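Low molecular weight phosphotyrosine protein phosphatase (Vibrio cholerae, PDB 6U1P) probably removes phosphate from phosphotyrosine in proteins, as a low molecular weight protein tyrosine phosphatase, and belongs to a tyrosine phosphoregulatory system controlling exopolysaccharide biosynthesis and biofilm formation. Local coordinates at residues P126-R129 with S130-F134; Q74-Q77 with Q78-I81; L26-K29 with I30-K33; A88-R91 with T92-A95. One frame throughout, in Å; residues are numbered along the deposited sequence.

Contact 1 of 4, residues P126-R129 with S130-F134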
loop_
_atom_site.group_PDB
_atom_site.type_symbol
_atom_site.label_atom_id
_atom_site.label_comp_id
_atom_site.label_asym_id
_atom_site.label_seq_id
_atom_site.Cartn_x
_atom_site.Cartn_y
_atom_site.Cartn_z
ATOM N N PRO B 126 1.848 -2.121 -8.288
ATOM C CA PRO B 126 2.105 -1.255 -7.152
ATOM C C PRO B 126 2.081 -2.054 -5.853
ATOM O O PRO B 126 2.773 -1.738 -4.969
ATOM C CB PRO B 126 0.919 -0.303 -7.160
ATOM C CG PRO B 126 0.325 -0.456 -8.514
ATOM C CD PRO B 126 0.566 -1.895 -8.886
ATOM N N TYR B 127 1.302 -3.113 -5.842
ATOM C CA TYR B 127 1.138 -3.982 -4.665
ATOM C C TYR B 127 2.451 -4.689 -4.318
ATOM O O TYR B 127 2.740 -4.819 -3.160
ATOM C CB TYR B 127 -0.004 -4.940 -4.956
ATOM C CG TYR B 127 -0.864 -5.302 -3.785
ATOM C CD1 TYR B 127 -0.560 -6.400 -3.000
ATOM C CD2 TYR B 127 -1.996 -4.572 -3.481
ATOM C CE1 TYR B 127 -1.348 -6.762 -1.921
ATOM C CE2 TYR B 127 -2.801 -4.924 -2.410
ATOM C CZ TYR B 127 -2.477 -6.021 -1.630
ATOM O OH TYR B 127 -3.264 -6.379 -0.574
ATOM N N ARG B 128 3.198 -5.182 -5.296
ATOM C CA ARG B 128 4.495 -5.821 -4.985
ATOM C C ARG B 128 5.431 -4.724 -4.478
ATOM O O ARG B 128 6.128 -4.955 -3.528
ATOM C CB ARG B 128 5.045 -6.551 -6.213
ATOM C CG ARG B 128 6.566 -6.617 -6.299
ATOM C CD ARG B 128 7.162 -7.662 -7.235
ATOM N NE ARG B 128 8.624 -7.767 -7.261
ATOM C CZ ARG B 128 9.456 -6.876 -7.808
ATOM N NH1 ARG B 128 8.977 -5.846 -8.481
ATOM N NH2 ARG B 128 10.764 -7.011 -7.691
ATOM N N ARG B 129 5.450 -3.581 -5.141
ATOM C CA ARG B 129 6.271 -2.487 -4.623
ATOM C C ARG B 129 5.880 -2.158 -3.178
ATOM O O ARG B 129 6.742 -1.903 -2.317
ATOM C CB ARG B 129 6.089 -1.273 -5.518
ATOM C CG ARG B 129 7.164 -0.214 -5.397
ATOM C CD ARG B 129 8.526 -0.768 -5.752
ATOM N NE ARG B 129 9.594 0.219 -5.596
ATOM C CZ ARG B 129 10.391 0.300 -4.532
ATOM N NH1 ARG B 129 10.232 -0.546 -3.518
ATOM N NH2 ARG B 129 11.345 1.225 -4.477
ATOM N N SER B 130 4.573 -2.097 -2.909
ATOM C CA SER B 130 4.131 -1.824 -1.548
ATOM C C SER B 130 4.736 -2.815 -0.575
ATOM O O SER B 130 5.342 -2.419 0.426
ATOM C CB SER B 130 2.604 -1.836 -1.471
ATOM O OG SER B 130 2.190 -1.129 -0.303
ATOM N N SER B 131 4.601 -4.108 -0.874
ATOM C CA SER B 131 5.102 -5.144 0.020
ATOM C C SER B 131 6.593 -5.011 0.256
ATOM O O SER B 131 7.060 -5.176 1.390
ATOM C CB SER B 131 4.783 -6.528 -0.536
ATOM O OG SER B 131 3.412 -6.822 -0.363
ATOM N N GLU B 132 7.362 -4.742 -0.803
ATOM C CA GLU B 132 8.795 -4.529 -0.624
ATOM C C GLU B 132 9.058 -3.430 0.391
ATOM O O GLU B 132 9.939 -3.560 1.249
ATOM C CB GLU B 132 9.454 -4.189 -1.957
ATOM C CG GLU B 132 9.567 -5.380 -2.915
ATOM C CD GLU B 132 10.476 -5.093 -4.096
ATOM O OE1 GLU B 132 11.374 -5.918 -4.383
ATOM O OE2 GLU B 132 10.295 -4.032 -4.729
ATOM N N PHE B 133 8.285 -2.348 0.344
ATOM C CA PHE B 133 8.663 -1.291 1.253
ATOM C C PHE B 133 8.274 -1.609 2.696
ATOM O O PHE B 133 9.030 -1.271 3.619
ATOM C CB PHE B 133 8.100 0.058 0.836
ATOM C CG PHE B 133 8.774 1.175 1.553
ATOM C CD1 PHE B 133 10.071 1.548 1.195
ATOM C CD2 PHE B 133 8.184 1.770 2.662
ATOM C CE1 PHE B 133 10.740 2.534 1.899
ATOM C CE2 PHE B 133 8.842 2.772 3.361
ATOM C CZ PHE B 133 10.117 3.153 2.984
ATOM N N PHE B 134 7.144 -2.298 2.905
ATOM C CA PHE B 134 6.751 -2.703 4.255
ATOM C C PHE B 134 7.782 -3.649 4.863
ATOM O O PHE B 134 8.079 -3.573 6.061
ATOM C CB PHE B 134 5.360 -3.347 4.240
ATOM C CG PHE B 134 4.230 -2.343 4.299
ATOM C CD1 PHE B 134 3.817 -1.660 3.163
ATOM C CD2 PHE B 134 3.602 -2.062 5.490
ATOM C CE1 PHE B 134 2.811 -0.720 3.231
ATOM C CE2 PHE B 134 2.585 -1.134 5.555
ATOM C CZ PHE B 134 2.185 -0.465 4.433
#

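Contact 2 of 4, residues Q74-Q77 with Q78-I81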
loop_
_atom_site.group_PDB
_atom_site.type_symbol
_atom_site.label_atom_id
_atom_site.label_comp_id
_atom_site.label_asym_id
_atom_site.label_seq_id
_atom_site.Cartn_x
_atom_site.Cartn_y
_atom_site.Cartn_z
ATOM N N GLN B 74 -13.007 -11.817 -12.706
ATOM C CA GLN B 74 -11.968 -12.563 -13.392
ATOM C C GLN B 74 -12.321 -12.725 -14.870
ATOM O O GLN B 74 -13.494 -12.760 -15.254
ATOM C CB GLN B 74 -11.748 -13.928 -12.749
ATOM C CG GLN B 74 -10.567 -14.694 -13.351
ATOM C CD GLN B 74 -10.363 -16.072 -12.727
ATOM O OE1 GLN B 74 -11.322 -16.766 -12.411
ATOM N NE2 GLN B 74 -9.104 -16.470 -12.557
ATOM N N VAL B 75 -11.281 -12.793 -15.705
ATOM C CA VAL B 75 -11.485 -13.018 -17.129
ATOM C C VAL B 75 -12.162 -14.373 -17.352
ATOM O O VAL B 75 -11.974 -15.329 -16.584
ATOM C CB VAL B 75 -10.150 -12.938 -17.890
ATOM C CG1 VAL B 75 -9.228 -14.079 -17.492
ATOM C CG2 VAL B 75 -10.389 -12.958 -19.388
ATOM N N THR B 76 -12.998 -14.432 -18.389
ATOM C CA THR B 76 -13.744 -15.615 -18.789
ATOM C C THR B 76 -13.428 -15.970 -20.241
ATOM O O THR B 76 -12.741 -15.232 -20.956
ATOM C CB THR B 76 -15.248 -15.392 -18.638
ATOM O OG1 THR B 76 -15.697 -14.543 -19.701
ATOM C CG2 THR B 76 -15.554 -14.728 -17.303
ATOM N N GLN B 77 -13.947 -17.123 -20.682
ATOM C CA GLN B 77 -13.741 -17.527 -22.070
ATOM C C GLN B 77 -14.521 -16.635 -23.030
ATOM O O GLN B 77 -14.010 -16.265 -24.097
ATOM C CB GLN B 77 -14.128 -18.995 -22.249
ATOM C CG GLN B 77 -13.025 -19.968 -21.872
ATOM C CD GLN B 77 -11.753 -19.715 -22.662
ATOM O OE1 GLN B 77 -11.799 -19.494 -23.876
ATOM N NE2 GLN B 77 -10.613 -19.734 -21.978
ATOM N N GLN B 78 -15.741 -16.240 -22.645
ATOM C CA GLN B 78 -16.543 -15.341 -23.470
ATOM C C GLN B 78 -15.858 -13.998 -23.695
ATOM O O GLN B 78 -16.122 -13.329 -24.703
ATOM C CB GLN B 78 -17.916 -15.128 -22.837
ATOM C CG GLN B 78 -18.983 -14.688 -23.827
ATOM C CD GLN B 78 -19.299 -15.755 -24.857
ATOM O OE1 GLN B 78 -18.890 -16.905 -24.722
ATOM N NE2 GLN B 78 -20.029 -15.376 -25.896
ATOM N N ASP B 79 -14.992 -13.580 -22.768
ATOM C CA ASP B 79 -14.274 -12.320 -22.934
ATOM C C ASP B 79 -13.407 -12.336 -24.193
ATOM O O ASP B 79 -13.295 -11.316 -24.887
ATOM C CB ASP B 79 -13.422 -12.030 -21.695
ATOM C CG ASP B 79 -14.257 -11.592 -20.486
ATOM O OD1 ASP B 79 -15.284 -10.900 -20.662
ATOM O OD2 ASP B 79 -13.882 -11.947 -19.352
ATOM N N PHE B 80 -12.773 -13.478 -24.496
ATOM C CA PHE B 80 -11.939 -13.570 -25.697
ATOM C C PHE B 80 -12.761 -13.482 -26.981
ATOM O O PHE B 80 -12.240 -13.058 -28.020
ATOM C CB PHE B 80 -11.141 -14.872 -25.694
ATOM C CG PHE B 80 -10.225 -15.017 -24.511
ATOM C CD1 PHE B 80 -9.189 -14.116 -24.309
ATOM C CD2 PHE B 80 -10.392 -16.058 -23.608
ATOM C CE1 PHE B 80 -8.341 -14.246 -23.219
ATOM C CE2 PHE B 80 -9.555 -16.194 -22.520
ATOM C CZ PHE B 80 -8.528 -15.282 -22.320
ATOM N N ILE B 81 -14.031 -13.865 -26.933
ATOM C CA ILE B 81 -14.892 -13.766 -28.103
ATOM C C ILE B 81 -15.583 -12.414 -28.165
ATOM O O ILE B 81 -15.587 -11.754 -29.210
ATOM C CB ILE B 81 -15.930 -14.908 -28.089
ATOM C CG1 ILE B 81 -15.247 -16.269 -27.897
ATOM C CG2 ILE B 81 -16.773 -14.872 -29.352
ATOM C CD1 ILE B 81 -16.145 -17.318 -27.288
HETATM O O HOH W 1 -16.744 -17.595 -20.660
#

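Contact 3 of 4, residues L26-K29 with I30-K33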
loop_
_atom_site.group_PDB
_atom_site.type_symbol
_atom_site.label_atom_id
_atom_site.label_comp_id
_atom_site.label_asym_id
_atom_site.label_seq_id
_atom_site.Cartn_x
_atom_site.Cartn_y
_atom_site.Cartn_z
ATOM N N LEU B 26 -9.570 5.224 -19.393
ATOM C CA LEU B 26 -10.010 5.045 -20.773
ATOM C C LEU B 26 -11.434 5.548 -20.961
ATOM O O LEU B 26 -11.711 6.325 -21.881
ATOM C CB LEU B 26 -9.913 3.573 -21.185
ATOM C CG LEU B 26 -8.498 3.163 -21.560
ATOM C CD1 LEU B 26 -8.394 1.657 -21.713
ATOM C CD2 LEU B 26 -8.080 3.861 -22.847
ATOM N N ARG B 27 -12.343 5.140 -20.070
ATOM C CA ARG B 27 -13.739 5.547 -20.201
ATOM C C ARG B 27 -13.863 7.062 -20.310
ATOM O O ARG B 27 -14.573 7.578 -21.182
ATOM C CB ARG B 27 -14.543 5.027 -19.010
ATOM C CG ARG B 27 -15.984 5.527 -18.997
ATOM C CD ARG B 27 -16.816 4.805 -17.937
ATOM N NE ARG B 27 -16.881 3.375 -18.238
ATOM C CZ ARG B 27 -16.446 2.414 -17.426
ATOM N NH1 ARG B 27 -15.909 2.721 -16.238
ATOM N NH2 ARG B 27 -16.529 1.150 -17.816
ATOM N N ASP B 28 -13.128 7.784 -19.473
ATOM C CA ASP B 28 -13.170 9.242 -19.470
ATOM C C ASP B 28 -12.662 9.814 -20.789
ATOM O O ASP B 28 -13.295 10.698 -21.390
ATOM C CB ASP B 28 -12.335 9.749 -18.296
ATOM C CG ASP B 28 -12.236 11.250 -18.251
ATOM O OD1 ASP B 28 -11.548 11.840 -19.107
ATOM O OD2 ASP B 28 -12.828 11.839 -17.331
ATOM N N LYS B 29 -11.511 9.326 -21.254
ATOM C CA LYS B 29 -10.961 9.875 -22.487
ATOM C C LYS B 29 -11.836 9.511 -23.669
ATOM O O LYS B 29 -11.960 10.296 -24.619
ATOM C CB LYS B 29 -9.522 9.403 -22.677
ATOM C CG LYS B 29 -8.631 9.811 -21.504
ATOM C CD LYS B 29 -7.220 10.085 -21.934
ATOM C CE LYS B 29 -6.509 10.940 -20.912
ATOM N NZ LYS B 29 -7.418 11.980 -20.327
ATOM N N ILE B 30 -12.478 8.345 -23.616
ATOM C CA ILE B 30 -13.433 8.001 -24.659
ATOM C C ILE B 30 -14.578 9.002 -24.655
ATOM O O ILE B 30 -14.989 9.511 -25.707
ATOM C CB ILE B 30 -13.934 6.558 -24.469
ATOM C CG1 ILE B 30 -12.823 5.568 -24.816
ATOM C CG2 ILE B 30 -15.154 6.304 -25.326
ATOM C CD1 ILE B 30 -13.001 4.208 -24.200
ATOM N N ARG B 31 -15.054 9.365 -23.466
ATOM C CA ARG B 31 -16.190 10.267 -23.401
ATOM C C ARG B 31 -15.799 11.680 -23.817
ATOM O O ARG B 31 -16.617 12.391 -24.409
ATOM C CB ARG B 31 -16.773 10.245 -21.988
ATOM C CG ARG B 31 -17.883 11.234 -21.731
ATOM C CD ARG B 31 -17.971 11.581 -20.250
ATOM N NE ARG B 31 -16.669 11.907 -19.662
ATOM C CZ ARG B 31 -16.155 13.132 -19.611
ATOM N NH1 ARG B 31 -16.830 14.157 -20.119
ATOM N NH2 ARG B 31 -14.963 13.333 -19.053
ATOM N N GLN B 32 -14.544 12.083 -23.567
ATOM C CA GLN B 32 -14.074 13.379 -24.039
ATOM C C GLN B 32 -14.037 13.430 -25.562
ATOM O O GLN B 32 -14.394 14.453 -26.158
ATOM C CB GLN B 32 -12.698 13.694 -23.458
ATOM C CG GLN B 32 -12.753 14.574 -22.206
ATOM C CD GLN B 32 -11.406 14.716 -21.503
ATOM O OE1 GLN B 32 -11.342 14.841 -20.275
ATOM N NE2 GLN B 32 -10.323 14.704 -22.282
ATOM N N LYS B 33 -13.677 12.318 -26.209
ATOM C CA LYS B 33 -13.566 12.267 -27.659
ATOM C C LYS B 33 -14.837 11.753 -28.316
ATOM O O LYS B 33 -14.847 11.537 -29.530
ATOM C CB LYS B 33 -12.373 11.403 -28.065
ATOM C CG LYS B 33 -11.021 11.966 -27.627
ATOM C CD LYS B 33 -10.392 12.845 -28.702
ATOM C CE LYS B 33 -8.920 13.100 -28.401
ATOM N NZ LYS B 33 -8.064 11.969 -28.851
#

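Contact 4 of 4, residues A88-R91 with T92-A95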
loop_
_atom_site.group_PDB
_atom_site.type_symbol
_atom_site.label_atom_id
_atom_site.label_comp_id
_atom_site.label_asym_id
_atom_site.label_seq_id
_atom_site.Cartn_x
_atom_site.Cartn_y
_atom_site.Cartn_z
ATOM N N ALA B 88 -3.034 -6.260 -21.696
ATOM C CA ALA B 88 -2.357 -6.764 -20.513
ATOM C C ALA B 88 -1.416 -5.711 -19.940
ATOM O O ALA B 88 -0.719 -5.024 -20.692
ATOM C CB ALA B 88 -1.565 -8.029 -20.863
ATOM N N MET B 89 -1.397 -5.599 -18.595
ATOM C CA MET B 89 -0.592 -4.595 -17.898
ATOM C C MET B 89 0.893 -4.939 -17.851
ATOM O O MET B 89 1.743 -4.038 -17.863
ATOM C CB MET B 89 -1.115 -4.404 -16.471
ATOM C CG MET B 89 -2.440 -3.695 -16.406
ATOM S SD MET B 89 -2.368 -1.989 -16.997
ATOM C CE MET B 89 -3.802 -2.000 -18.062
ATOM N N ASP B 90 1.231 -6.217 -17.774
ATOM C CA ASP B 90 2.628 -6.603 -17.733
ATOM C C ASP B 90 2.750 -7.918 -18.477
ATOM O O ASP B 90 1.748 -8.525 -18.867
ATOM C CB ASP B 90 3.164 -6.677 -16.283
ATOM C CG ASP B 90 2.511 -7.784 -15.436
ATOM O OD1 ASP B 90 2.231 -8.900 -15.949
ATOM O OD2 ASP B 90 2.296 -7.535 -14.228
ATOM N N ARG B 91 3.992 -8.360 -18.662
ATOM C CA ARG B 91 4.222 -9.539 -19.488
ATOM C C ARG B 91 3.619 -10.786 -18.858
ATOM O O ARG B 91 3.043 -11.629 -19.558
ATOM C CB ARG B 91 5.717 -9.722 -19.730
ATOM C CG ARG B 91 6.250 -8.769 -20.767
ATOM C CD ARG B 91 7.754 -8.887 -20.937
ATOM N NE ARG B 91 8.258 -7.751 -21.695
ATOM C CZ ARG B 91 7.997 -7.525 -22.980
ATOM N NH1 ARG B 91 7.235 -8.363 -23.670
ATOM N NH2 ARG B 91 8.502 -6.455 -23.583
ATOM N N THR B 92 3.701 -10.895 -17.531
ATOM C CA THR B 92 3.097 -12.029 -16.846
ATOM C C THR B 92 1.599 -12.103 -17.132
ATOM O O THR B 92 1.049 -13.194 -17.333
ATOM C CB THR B 92 3.365 -11.919 -15.343
ATOM O OG1 THR B 92 4.779 -11.799 -15.122
ATOM C CG2 THR B 92 2.819 -13.139 -14.597
ATOM N N ASN B 93 0.929 -10.948 -17.188
ATOM C CA ASN B 93 -0.484 -10.934 -17.546
ATOM C C ASN B 93 -0.687 -11.399 -18.985
ATOM O O ASN B 93 -1.574 -12.213 -19.272
ATOM C CB ASN B 93 -1.052 -9.525 -17.361
ATOM C CG ASN B 93 -0.958 -9.037 -15.925
ATOM O OD1 ASN B 93 -0.566 -7.897 -15.669
ATOM N ND2 ASN B 93 -1.329 -9.901 -14.980
ATOM N N LEU B 94 0.134 -10.884 -19.901
ATOM C CA LEU B 94 0.004 -11.241 -21.304
ATOM C C LEU B 94 0.225 -12.729 -21.521
ATOM O O LEU B 94 -0.427 -13.331 -22.381
ATOM C CB LEU B 94 0.990 -10.426 -22.140
ATOM C CG LEU B 94 0.973 -10.674 -23.647
ATOM C CD1 LEU B 94 -0.279 -10.083 -24.269
ATOM C CD2 LEU B 94 2.217 -10.080 -24.265
ATOM N N ALA B 95 1.123 -13.333 -20.741
ATOM C CA ALA B 95 1.389 -14.761 -20.874
ATOM C C ALA B 95 0.203 -15.592 -20.407
ATOM O O ALA B 95 -0.206 -16.544 -21.083
ATOM C CB ALA B 95 2.646 -15.131 -20.088
#

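Contact 1 of 4, residues P126-R129 with S130-F134
Glu132 faces two arginines of the preceding helical turn, and its carboxylate is shared between them as a salt-bridge network. OE1 of Glu132 lies over one face of the Arg128 guanidinium, 3.5 Å from Arg128 NH2, with the two flat groups inclined by 41°. OE2 of Glu132 turns to Arg129 and stands 3.7 Å from Arg129 NH1, a long pairing in which the planes are almost perpendicular, 81° apart. In neither pair does an N-H point at the oxygen, so charge attraction rather than a directed hydrogen bond does the work. The two arginines reach the acid differently: Arg128 runs extended from CG to NE, whereas Arg129 is bent at chi2 (60°), which folds its guanidinium back toward the second carboxylate oxygen.

Beneath the charges runs the backbone ladder of an alpha-helix, here the first turns of helix 126-152. Ser130 N donates to Pro126 O at 2.8 Å, and the backbone N atoms of Ser131, Glu132 and Phe133 repeat the pattern to the carbonyl oxygens of Tyr127, Arg128 and Arg129 in turn. The helix starts directly after Asp125, the predicted proton donor, whose OD2 accepts from Tyr127 N.

The second subunit also meets this turn. Ser130 OG is hydrogen-bonded to OG of Ser130 of the second subunit, the ring of Tyr127 makes a cation-pi contact with Lys55 of that subunit, and Arg129 packs on its Phe133.

Contact 2 of 4, residues Q74-Q77 with Q78-I81
Gln77 and Phe80 meet one turn apart at the start of helix 77-82, where Thr76 is the N-cap and forms a capping box with Asp79. The Gln77 side chain bends at chi2 and brings its amide beside the Phe80 ring, the two planes 44° apart. Gln77 OE1 comes to 3.7 Å from Phe80 CD2, while Gln77 NE2, which donates to Ile100 O, lies equally near Phe80 CE2. The ring also packs on Leu97 and Ile100 of helix 91-100, and so joins the short helix to its neighbour. Val75 CG2 adds an apolar touch at Phe80 CZ.

Asp79 supplies the return half of the box. Its OD2 accepts from Thr76 N at 2.8 Å, approached from the anti side and 33° out of the carboxylate plane. In exchange, Thr76 OG1 accepts from Asp79 N at 3.3 Å; with chi1 at 75°, this hydroxyl sits between its own backbone N and carbonyl carbon. Asp79 OD1 is held separately, by a bound glycerol and weakly by His83. A water accepts from Gln78 N at 2.6 Å.

Contact 3 of 4, residues L26-K29 with I30-K33
Ile30 N donates to Leu26 O at 2.8 Å, the shortest of the bonds that carry helix 18-32 through its last turns. This is the helix of a beta-alpha-beta crossover linking the parallel strands 6-12 and 37-43. The N-H lines up closely with the Leu26 carbonyl, the C=O...N angle being 171°. Ile30 also lays its side chain against the same oxygen: Ile30 CG1 is 3.2 Å from Leu26 O, and Ile30 CD1 reaches Leu26 CB at 4.4 Å. These two residues form the buried flank, with Leu26 on Val39 and Ile30 on Ile37, both in strand 37-43. Leu26 additionally packs on Ala145 of the second subunit.

Farther round the helix the chemistry turns ionic. Asp28 and Arg31, three residues apart, form a salt bridge. With CG anti to the backbone N (chi1 176°), the Asp28 carboxylate leans along the helix toward the next turn, while the Arg31 chain turns back at chi3 (48°) to meet it. The groups are nearly perpendicular, yet Asp28 OD2 lies at the guanidinium edge, close to its plane. The ladder ends as Lys33 N donates to Lys29 O at 3.1 Å, just where Lys33 leaves helical backbone angles. The Asp28-Arg31 bridge is made through one weak hydrogen bond, from Arg31 NH2 to Asp28 OD2 at 3.1 Å.

Contact 4 of 4, residues A88-R91 with T92-A95
A capping box opens helix 91-100 immediately after strand 85-88, beside the predicted active-site residues, and Asp90 and Asn93 are its two members. Asp90 is the N-cap. Its OD1 accepts from Asn93 N at 2.7 Å, and the N-H meets that oxygen nearly along the C-O axis. The reciprocal bond, from Asp90 N to Asn93 OD1 at 3.2 Å, is weak. Asp90 CG sits between its own backbone N and carbonyl carbon (chi1 65°), which swings the carboxylate over the first turn. The carboxylate and the Asn93 amide lie in nearly parallel planes, 11° apart, although the two side chains cross at about a right angle.

Regular helical bonding begins at once: Leu94 N donates to Asp90 O at 3.0 Å, in the carbonyl plane, and Ala95 N to Arg91 O at 2.8 Å. Behind the cap, the last strand residue folds against the helix, with Ala88 CB 3.7 Å from Leu94 CB. Leu94 continues this apolar layer onto Leu109 and Leu111 of strand 109-111.

The far ends of the box residues are also engaged. Asp90 OD2 makes a salt bridge with NH1 of Arg18, a predicted active-site residue, and Asn93 ND2 donates to Thr13 OG1, of the residue that follows the predicted nucleophile Cys12 in the chain. One carboxylate thus caps a helix with one oxygen and holds an arginine with the other, which is consistent with Asp90 acting as a second-shell residue that positions Arg18 and links it to the start of helix 91-100.

In the fold
Contacts 2 and 4 both cap helices with a box, but contact 2 is a surface site touching glycerol and water, whereas contact 4 lies nearest the chain's centre and is wired to the predicted catalytic arginine. Helix 91-100 links them: contact 4 begins it, and Phe80 of contact 2 packs farther along it. Contact 1 forms the first turns of helix 126-152 and contact 3 the last turns of helix 18-32, on opposite sides of the chain's centre, with centres 30 Å apart. Both are partly buried, carry ion pairs and meet the second subunit, yet contact 1 relies on out-of-plane charge pairing and contact 3 has one weak bond made at the guanidinium edge.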